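PDB 7E6I: glucose-6-phosphate 1-dehydrogenase from Kluyveromyces lactis, which catalyses the NADP-dependent oxidation of glucose 6-phosphate to 6-phosphogluconolactone, the first and rate-limiting step of the oxidative pentose phosphate pathway. Local coordinates for residues Thr12-Ser17 against Arg118-Ala123; Ser214-Phe219 against Glu347-Phe352; Phe316-Phe321 against Pro332-Ala337. All blocks are in the same frame, centred on the assembly; numbering follows the deposited sequence.

Contact 1: residues Thr12-Ser17 against Arg118-Ala123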
loop_
_atom_site.group_PDB
_atom_site.type_symbol
_atom_site.label_atom_id
_atom_site.label_comp_id
_atom_site.label_asym_id
_atom_site.label_seq_id
_atom_site.Cartn_x
_atom_site.Cartn_y
_atom_site.Cartn_z
ATOM N N THR A 12 -5.309 -18.727 -11.215
ATOM C CA THR A 12 -4.098 -19.480 -10.906
ATOM C C THR A 12 -3.193 -18.640 -10.013
ATOM O O THR A 12 -2.823 -17.522 -10.379
ATOM C CB THR A 12 -3.349 -19.885 -12.174
ATOM O OG1 THR A 12 -4.252 -20.497 -13.099
ATOM C CG2 THR A 12 -2.245 -20.858 -11.834
ATOM N N ILE A 13 -2.822 -19.191 -8.858
ATOM C CA ILE A 13 -1.929 -18.528 -7.906
ATOM C C ILE A 13 -0.560 -19.183 -8.034
ATOM O O ILE A 13 -0.331 -20.280 -7.518
ATOM C CB ILE A 13 -2.446 -18.613 -6.466
ATOM C CG1 ILE A 13 -3.801 -17.925 -6.326
ATOM C CG2 ILE A 13 -1.462 -17.964 -5.508
ATOM C CD1 ILE A 13 -4.961 -18.841 -6.609
ATOM N N PHE A 14 0.360 -18.504 -8.707
ATOM C CA PHE A 14 1.731 -18.977 -8.789
ATOM C C PHE A 14 2.469 -18.695 -7.486
ATOM O O PHE A 14 2.210 -17.701 -6.801
ATOM C CB PHE A 14 2.452 -18.321 -9.960
ATOM C CG PHE A 14 2.129 -18.947 -11.292
ATOM C CD1 PHE A 14 0.981 -18.589 -11.984
ATOM C CD2 PHE A 14 2.978 -19.885 -11.855
ATOM C CE1 PHE A 14 0.688 -19.164 -13.215
ATOM C CE2 PHE A 14 2.690 -20.458 -13.077
ATOM C CZ PHE A 14 1.543 -20.100 -13.761
ATOM N N GLY A 15 3.400 -19.585 -7.146
ATOM C CA GLY A 15 4.035 -19.524 -5.847
ATOM C C GLY A 15 3.133 -20.006 -4.737
ATOM O O GLY A 15 3.263 -19.552 -3.597
ATOM N N ALA A 16 2.212 -20.924 -5.042
ATOM C CA ALA A 16 1.105 -21.213 -4.136
ATOM C C ALA A 16 1.548 -21.761 -2.787
ATOM O O ALA A 16 0.789 -21.671 -1.819
ATOM C CB ALA A 16 0.144 -22.194 -4.795
ATOM N N SER A 17 2.742 -22.326 -2.696
ATOM C CA SER A 17 3.223 -22.928 -1.461
ATOM C C SER A 17 3.875 -21.925 -0.518
ATOM O O SER A 17 4.175 -22.274 0.629
ATOM C CB SER A 17 4.218 -24.041 -1.794
ATOM O OG SER A 17 5.275 -23.522 -2.594
ATOM N N ARG A 118 -9.233 -15.379 -17.322
ATOM C CA ARG A 118 -8.156 -15.962 -16.525
ATOM C C ARG A 118 -7.417 -14.894 -15.729
ATOM O O ARG A 118 -6.934 -13.903 -16.297
ATOM C CB ARG A 118 -7.167 -16.725 -17.422
ATOM C CG ARG A 118 -7.844 -17.761 -18.304
ATOM C CD ARG A 118 -6.875 -18.446 -19.223
ATOM N NE ARG A 118 -7.543 -19.437 -20.062
ATOM C CZ ARG A 118 -7.135 -19.773 -21.279
ATOM N NH1 ARG A 118 -6.058 -19.197 -21.803
ATOM N NH2 ARG A 118 -7.794 -20.686 -21.967
ATOM N N LEU A 119 -7.324 -15.104 -14.417
ATOM C CA LEU A 119 -6.534 -14.261 -13.533
ATOM C C LEU A 119 -5.322 -15.061 -13.067
ATOM O O LEU A 119 -5.463 -16.193 -12.593
ATOM C CB LEU A 119 -7.366 -13.776 -12.336
ATOM C CG LEU A 119 -6.713 -12.812 -11.326
ATOM C CD1 LEU A 119 -6.395 -11.483 -11.998
ATOM C CD2 LEU A 119 -7.585 -12.580 -10.075
ATOM N N PHE A 120 -4.134 -14.488 -13.232
ATOM C CA PHE A 120 -2.891 -15.069 -12.734
ATOM C C PHE A 120 -2.368 -14.197 -11.601
ATOM O O PHE A 120 -1.938 -13.063 -11.836
ATOM C CB PHE A 120 -1.862 -15.177 -13.854
ATOM C CG PHE A 120 -2.289 -16.064 -14.976
ATOM C CD1 PHE A 120 -2.188 -17.445 -14.866
ATOM C CD2 PHE A 120 -2.817 -15.523 -16.136
ATOM C CE1 PHE A 120 -2.592 -18.270 -15.902
ATOM C CE2 PHE A 120 -3.224 -16.345 -17.177
ATOM C CZ PHE A 120 -3.117 -17.718 -17.059
ATOM N N TYR A 121 -2.409 -14.719 -10.379
ATOM C CA TYR A 121 -1.828 -14.033 -9.227
ATOM C C TYR A 121 -0.404 -14.540 -9.019
ATOM O O TYR A 121 -0.202 -15.726 -8.741
ATOM C CB TYR A 121 -2.672 -14.257 -7.967
ATOM C CG TYR A 121 -2.369 -13.270 -6.865
ATOM C CD1 TYR A 121 -1.097 -13.207 -6.284
ATOM C CD2 TYR A 121 -3.343 -12.381 -6.417
ATOM C CE1 TYR A 121 -0.808 -12.293 -5.288
ATOM C CE2 TYR A 121 -3.064 -11.459 -5.419
ATOM C CZ TYR A 121 -1.803 -11.416 -4.855
ATOM O OH TYR A 121 -1.531 -10.495 -3.860
ATOM N N LEU A 122 0.577 -13.640 -9.115
ATOM C CA LEU A 122 1.990 -14.036 -9.094
ATOM C C LEU A 122 2.598 -13.752 -7.719
ATOM O O LEU A 122 3.292 -12.758 -7.504
ATOM C CB LEU A 122 2.757 -13.319 -10.204
ATOM C CG LEU A 122 2.807 -13.931 -11.603
ATOM C CD1 LEU A 122 1.441 -14.360 -12.083
ATOM C CD2 LEU A 122 3.417 -12.938 -12.567
ATOM N N ALA A 123 2.353 -14.662 -6.772
ATOM C CA ALA A 123 2.833 -14.493 -5.398
ATOM C C ALA A 123 4.311 -14.872 -5.294
ATOM O O ALA A 123 4.710 -15.786 -4.575
ATOM C CB ALA A 123 1.988 -15.317 -4.440
HETATM O O HOH W 1 3.925 -16.954 -1.627
#
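Thr12, Ile13 and Phe14 pair with Phe120, Tyr121 and Leu122 as neighbouring parallel strands at the centre of the Rossmann-type sheet. The hydrogen bonds alternate between the chains: Thr12 N gives to Leu119 O (2.9 Å), Tyr121 N to Thr12 O, and Phe14 N to Tyr121 O (2.8 Å). A fourth, from Ala123 N to Phe14 O at 3.0 Å, is weak and bent to 134°, where both strands give way to loops. CA-H...O contacts from Phe120 CA to Thr12 O and from Ile13 CA to Tyr121 O supplement them.

The apolar contacts divide between the two faces. Thr12, Phe14, Phe120 and Leu122 share one, which helices 94-110 and 126-139 cover. There the side chains of Phe14 and Phe120 run side by side, and Phe120 CD1 meets the edge of the Phe14 ring in its plane, 3.7 Å from Phe14 CE1. The same Phe120 CD1 lies 3.8 Å from Thr12 CB. On the other face, towards helix 19-34, Ile13 CG1 rests 4.2 Å from Tyr121 CB, while the phenol swings away because Tyr121 CG stands anti to its backbone N (chi1 -163°).

Beyond the strands, a water donates to Ala123 O and, weakly, to Gly15 O. Backbone bonds and apolar packing thus hold the end of strand 10-14 in the sheet, consistent with Gly15, Ala16 and Ser17 starting the probable NADP-binding loop after a Rossmann fold's first strand.

Contact 2: residues Ser214-Phe219 against Glu347-Phe352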
loop_
_atom_site.group_PDB
_atom_site.type_symbol
_atom_site.label_atom_id
_atom_site.label_comp_id
_atom_site.label_asym_id
_atom_site.label_seq_id
_atom_site.Cartn_x
_atom_site.Cartn_y
_atom_site.Cartn_z
ATOM N N SER A 214 0.488 22.906 6.562
ATOM C CA SER A 214 1.322 21.743 6.820
ATOM C C SER A 214 0.560 20.477 6.471
ATOM O O SER A 214 -0.577 20.286 6.921
ATOM C CB SER A 214 1.740 21.724 8.287
ATOM O OG SER A 214 2.278 20.477 8.635
ATOM N N VAL A 215 1.206 19.607 5.703
ATOM C CA VAL A 215 0.711 18.275 5.395
ATOM C C VAL A 215 1.712 17.262 5.927
ATOM O O VAL A 215 2.915 17.392 5.685
ATOM C CB VAL A 215 0.520 18.099 3.885
ATOM C CG1 VAL A 215 0.066 16.681 3.569
ATOM C CG2 VAL A 215 -0.447 19.161 3.367
ATOM N N GLN A 216 1.212 16.235 6.615
ATOM C CA GLN A 216 2.033 15.171 7.189
ATOM C C GLN A 216 1.408 13.817 6.885
ATOM O O GLN A 216 0.205 13.630 7.107
ATOM C CB GLN A 216 2.142 15.320 8.705
ATOM C CG GLN A 216 3.097 16.383 9.206
ATOM C CD GLN A 216 3.196 16.360 10.723
ATOM O OE1 GLN A 216 3.930 15.542 11.290
ATOM N NE2 GLN A 216 2.448 17.240 11.389
ATOM N N VAL A 217 2.216 12.879 6.391
ATOM C CA VAL A 217 1.852 11.462 6.329
ATOM C C VAL A 217 2.770 10.716 7.290
ATOM O O VAL A 217 3.990 10.850 7.206
ATOM C CB VAL A 217 1.976 10.893 4.900
ATOM C CG1 VAL A 217 1.488 9.469 4.871
ATOM C CG2 VAL A 217 1.189 11.732 3.919
ATOM N N VAL A 218 2.191 9.940 8.202
ATOM C CA VAL A 218 2.903 9.448 9.377
ATOM C C VAL A 218 2.751 7.935 9.471
ATOM O O VAL A 218 1.629 7.413 9.407
ATOM C CB VAL A 218 2.387 10.106 10.663
ATOM C CG1 VAL A 218 3.097 9.514 11.855
ATOM C CG2 VAL A 218 2.591 11.634 10.602
ATOM N N PHE A 219 3.883 7.236 9.633
ATOM C CA PHE A 219 3.926 5.782 9.762
ATOM C C PHE A 219 4.764 5.447 10.981
ATOM O O PHE A 219 5.935 5.842 11.062
ATOM C CB PHE A 219 4.518 5.138 8.504
ATOM C CG PHE A 219 4.790 3.649 8.610
ATOM C CD1 PHE A 219 5.948 3.174 9.206
ATOM C CD2 PHE A 219 3.924 2.733 8.036
ATOM C CE1 PHE A 219 6.218 1.801 9.264
ATOM C CE2 PHE A 219 4.188 1.375 8.087
ATOM C CZ PHE A 219 5.338 0.908 8.698
ATOM N N GLU A 347 -1.149 7.582 9.749
ATOM C CA GLU A 347 -1.960 8.751 10.037
ATOM C C GLU A 347 -1.617 9.879 9.072
ATOM O O GLU A 347 -0.451 10.059 8.692
ATOM C CB GLU A 347 -1.716 9.193 11.486
ATOM C CG GLU A 347 -2.763 10.056 12.066
ATOM C CD GLU A 347 -2.608 10.191 13.575
ATOM O OE1 GLU A 347 -1.803 11.060 14.011
ATOM O OE2 GLU A 347 -3.296 9.429 14.313
ATOM N N ILE A 348 -2.645 10.653 8.713
ATOM C CA ILE A 348 -2.517 11.872 7.919
ATOM C C ILE A 348 -2.868 13.048 8.813
ATOM O O ILE A 348 -3.916 13.041 9.461
ATOM C CB ILE A 348 -3.456 11.857 6.700
ATOM C CG1 ILE A 348 -3.122 10.716 5.746
ATOM C CG2 ILE A 348 -3.468 13.225 6.010
ATOM C CD1 ILE A 348 -4.331 10.316 4.927
ATOM N N ARG A 349 -2.035 14.081 8.814
ATOM C CA ARG A 349 -2.301 15.251 9.650
ATOM C C ARG A 349 -2.166 16.493 8.791
ATOM O O ARG A 349 -1.116 16.720 8.183
ATOM C CB ARG A 349 -1.341 15.314 10.839
ATOM C CG ARG A 349 -1.696 16.347 11.903
ATOM C CD ARG A 349 -0.726 16.234 13.078
ATOM N NE ARG A 349 -0.987 15.007 13.816
ATOM C CZ ARG A 349 -1.912 14.920 14.765
ATOM N NH1 ARG A 349 -2.626 16.007 15.096
ATOM N NH2 ARG A 349 -2.126 13.757 15.378
ATOM N N ILE A 350 -3.215 17.299 8.750
ATOM C CA ILE A 350 -3.231 18.497 7.933
ATOM C C ILE A 350 -3.555 19.666 8.848
ATOM O O ILE A 350 -4.569 19.639 9.547
ATOM C CB ILE A 350 -4.247 18.376 6.787
ATOM C CG1 ILE A 350 -3.684 17.385 5.768
ATOM C CG2 ILE A 350 -4.485 19.732 6.163
ATOM C CD1 ILE A 350 -4.648 16.884 4.787
ATOM N N GLN A 351 -2.670 20.657 8.892
ATOM C CA GLN A 351 -2.879 21.849 9.699
ATOM C C GLN A 351 -3.262 23.011 8.796
ATOM O O GLN A 351 -2.596 23.265 7.786
ATOM C CB GLN A 351 -1.637 22.224 10.503
ATOM C CG GLN A 351 -2.002 23.120 11.652
ATOM C CD GLN A 351 -0.856 23.404 12.601
ATOM O OE1 GLN A 351 0.224 23.765 12.173
ATOM N NE2 GLN A 351 -1.101 23.256 13.898
ATOM N N PHE A 352 -4.319 23.721 9.167
ATOM C CA PHE A 352 -4.803 24.829 8.357
ATOM C C PHE A 352 -4.271 26.163 8.868
ATOM O O PHE A 352 -3.801 26.285 10.001
ATOM C CB PHE A 352 -6.330 24.810 8.317
ATOM C CG PHE A 352 -6.876 23.591 7.629
ATOM C CD1 PHE A 352 -7.045 23.573 6.248
ATOM C CD2 PHE A 352 -7.176 22.443 8.349
ATOM C CE1 PHE A 352 -7.530 22.445 5.601
ATOM C CE2 PHE A 352 -7.663 21.312 7.703
ATOM C CZ PHE A 352 -7.842 21.316 6.335
HETATM O O HOH W 2 0.505 18.911 9.574
#
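Gln216 and Arg349 face each other as a hydrogen-bonded antiparallel pair, and their side chains rise together from the same face of the sheet. Arg349 N gives to Gln216 O at 2.9 Å, and Gln216 N returns a bond to Arg349 O. The arginine side chain starts with Arg349 CB 4.1 Å from Gln216 CB. Arg349 CG stands anti to the backbone N (chi1 -169°), which carries the chain up alongside the glutamine, and Arg349 CD comes 3.7 Å from Gln216 NE2. A bend at chi3 (-71°) then turns the guanidinium over its own strand, with its plane 50° from that of the Gln216 amide. Arg349 NH2 forms a salt bridge with Glu347 OE1 at 3.0 Å, meeting the oxygen from above the carboxylate plane, while Arg349 NH1 pairs with Glu367 on the next strand.

The two strands are adjacent in the large mixed beta sheet of the C-terminal domain, whose other face, carrying Val215, Val217, Ile348 and Ile350, is apolar; Val217 and Ile348 pack there on helix 236-254. By similarity Arg349 belongs to the second NADP site, as do Lys345 and Arg371, both of which form salt bridges with Glu347.

Gln216 is held at both ends of its amide: Gln216 OE1 accepts from Arg336 NE, and Gln216 NE2 gives to a water at 3.1 Å. That water also donates to Arg349 O and, weakly, to Ser214 O. Nearby, Gln351 CB approaches Ser214 CB to 4.1 Å; Gln351 OE1 accepts from Thr481 N and Gln351 NE2 gives to Glu367 OE1.

Contact 3: residues Phe316-Phe321 against Pro332-Ala337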
loop_
_atom_site.group_PDB
_atom_site.type_symbol
_atom_site.label_atom_id
_atom_site.label_comp_id
_atom_site.label_asym_id
_atom_site.label_seq_id
_atom_site.Cartn_x
_atom_site.Cartn_y
_atom_site.Cartn_z
ATOM N N PHE A 316 14.425 4.922 10.687
ATOM C CA PHE A 316 13.493 6.031 10.810
ATOM C C PHE A 316 13.938 7.115 9.854
ATOM O O PHE A 316 15.117 7.477 9.851
ATOM C CB PHE A 316 13.450 6.608 12.234
ATOM C CG PHE A 316 12.619 7.860 12.348
ATOM C CD1 PHE A 316 13.104 9.086 11.922
ATOM C CD2 PHE A 316 11.347 7.803 12.866
ATOM C CE1 PHE A 316 12.337 10.207 11.995
ATOM C CE2 PHE A 316 10.581 8.929 12.945
ATOM C CZ PHE A 316 11.080 10.138 12.505
ATOM N N ALA A 317 12.993 7.686 9.107
ATOM C CA ALA A 317 13.282 8.820 8.238
ATOM C C ALA A 317 12.122 9.801 8.235
ATOM O O ALA A 317 10.956 9.403 8.152
ATOM C CB ALA A 317 13.568 8.372 6.794
ATOM N N ALA A 318 12.451 11.088 8.299
ATOM C CA ALA A 318 11.515 12.166 8.018
ATOM C C ALA A 318 12.075 12.933 6.832
ATOM O O ALA A 318 13.268 13.248 6.814
ATOM C CB ALA A 318 11.322 13.072 9.234
ATOM N N ILE A 319 11.238 13.187 5.824
ATOM C CA ILE A 319 11.680 13.812 4.580
ATOM C C ILE A 319 10.738 14.954 4.238
ATOM O O ILE A 319 9.514 14.790 4.289
ATOM C CB ILE A 319 11.722 12.815 3.409
ATOM C CG1 ILE A 319 12.590 11.594 3.738
ATOM C CG2 ILE A 319 12.205 13.511 2.146
ATOM C CD1 ILE A 319 12.381 10.412 2.752
ATOM N N GLY A 320 11.304 16.098 3.861
ATOM C CA GLY A 320 10.504 17.228 3.418
ATOM C C GLY A 320 10.296 17.168 1.914
ATOM O O GLY A 320 11.189 16.777 1.163
ATOM N N PHE A 321 9.106 17.557 1.487
ATOM C CA PHE A 321 8.747 17.551 0.080
ATOM C C PHE A 321 8.137 18.888 -0.291
ATOM O O PHE A 321 7.547 19.575 0.549
ATOM C CB PHE A 321 7.742 16.443 -0.241
ATOM C CG PHE A 321 8.316 15.064 -0.161
ATOM C CD1 PHE A 321 8.865 14.470 -1.284
ATOM C CD2 PHE A 321 8.296 14.358 1.032
ATOM C CE1 PHE A 321 9.390 13.194 -1.220
ATOM C CE2 PHE A 321 8.823 13.085 1.108
ATOM C CZ PHE A 321 9.369 12.498 -0.033
ATOM N N PRO A 332 4.889 23.241 2.909
ATOM C CA PRO A 332 5.857 22.204 3.293
ATOM C C PRO A 332 5.138 20.892 3.579
ATOM O O PRO A 332 4.164 20.859 4.330
ATOM C CB PRO A 332 6.525 22.771 4.551
ATOM C CG PRO A 332 5.722 23.991 4.940
ATOM C CD PRO A 332 4.550 24.135 4.022
ATOM N N ILE A 333 5.622 19.813 2.965
ATOM C CA ILE A 333 5.067 18.477 3.135
ATOM C C ILE A 333 6.113 17.595 3.807
ATOM O O ILE A 333 7.288 17.619 3.425
ATOM C CB ILE A 333 4.642 17.901 1.780
ATOM C CG1 ILE A 333 3.495 18.726 1.218
ATOM C CG2 ILE A 333 4.289 16.429 1.881
ATOM C CD1 ILE A 333 3.332 18.532 -0.263
ATOM N N VAL A 334 5.706 16.827 4.812
ATOM C CA VAL A 334 6.615 15.901 5.473
ATOM C C VAL A 334 6.033 14.493 5.408
ATOM O O VAL A 334 4.854 14.276 5.726
ATOM C CB VAL A 334 6.890 16.305 6.930
ATOM C CG1 VAL A 334 7.707 15.210 7.638
ATOM C CG2 VAL A 334 7.628 17.624 6.988
ATOM N N MET A 335 6.860 13.540 5.001
ATOM C CA MET A 335 6.579 12.123 5.192
ATOM C C MET A 335 7.555 11.610 6.233
ATOM O O MET A 335 8.755 11.886 6.145
ATOM C CB MET A 335 6.733 11.339 3.894
ATOM C CG MET A 335 5.509 11.385 2.985
ATOM S SD MET A 335 5.718 10.358 1.496
ATOM C CE MET A 335 7.261 9.549 1.896
ATOM N N ARG A 336 7.052 10.882 7.220
ATOM C CA ARG A 336 7.928 10.370 8.260
ATOM C C ARG A 336 7.498 8.958 8.632
ATOM O O ARG A 336 6.310 8.695 8.837
ATOM C CB ARG A 336 7.947 11.299 9.488
ATOM C CG ARG A 336 6.606 11.572 10.177
ATOM C CD ARG A 336 6.809 12.704 11.196
ATOM N NE ARG A 336 5.592 13.317 11.737
ATOM C CZ ARG A 336 4.972 12.890 12.836
ATOM N NH1 ARG A 336 5.454 11.843 13.485
ATOM N NH2 ARG A 336 3.883 13.506 13.295
ATOM N N ALA A 337 8.467 8.053 8.684
ATOM C CA ALA A 337 8.225 6.639 8.931
ATOM C C ALA A 337 9.315 6.091 9.846
ATOM O O ALA A 337 10.495 6.418 9.672
ATOM C CB ALA A 337 8.208 5.842 7.627
#
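Met335 meets the ring of Phe321 in a Met-aromatic contact made at an oblique angle: Met335 SD sits 4.9 Å from the centroid of the Phe321 ring, 41° off its normal. The two side chains slant across one another, and one ring carbon takes most of the contact, with both Met335 CB and Met335 CE 3.9 Å from Phe321 CE2. As modelled, a nearly eclipsed chi3 (7°) sets Met335 CE near the ring, though the placing of this methyl is uncertain. Beside this pair, Phe321 CB packs against Ile333 CB at 4.0 Å. Ile319 and Ala337 emerge on the same face, where Ile319, Met335 and Ala337 all touch Met242 of helix 236-254.

Strands 316-321 and 333-338 form a beta hairpin within the large mixed sheet of the C-terminal domain. Three pairs, Ala317 with Ala337, Ile319 with Met335 and Phe321 with Ile333, exchange backbone hydrogen bonds in both directions. Between them, Ala318 faces Arg336 with their CA atoms only 4.0 Å apart, and Gly320 faces Val334.

At the far end of the hairpin, Phe316 CD2 lies 3.6 Å from Ala337 O, which also accepts the backbone bond of Ala317 N. On the face opposite the methionine, Ala318 CB touches Arg336 CB at 3.8 Å. With Arg336 CG set between the backbone N and the carbonyl carbon (chi1 58°), the guanidinium is carried off to Gln216, whose OE1 accepts from Arg336 NE; by similarity this arginine serves the second NADP site.

All three contacts are largely buried strand pairings, but they belong to two domains. Contact 1 is parallel and lies in the nucleotide-binding sheet, its centre about 37 Å from that of contact 2, on the opposite side of the chain's centre. Contacts 2 and 3 are each antiparallel and lie in one sheet, centres about 10 Å apart, joined through strands 212-220 and 333-338, which run parallel side by side; both rest an apolar face on helix 236-254. In contact 1 every residue of the paired strands is buried, with helices over both faces, whereas contact 2 carries charged and amide groups on one face and contact 3 adds Arg336 to it; there Arg349 and Arg336 are partly exposed.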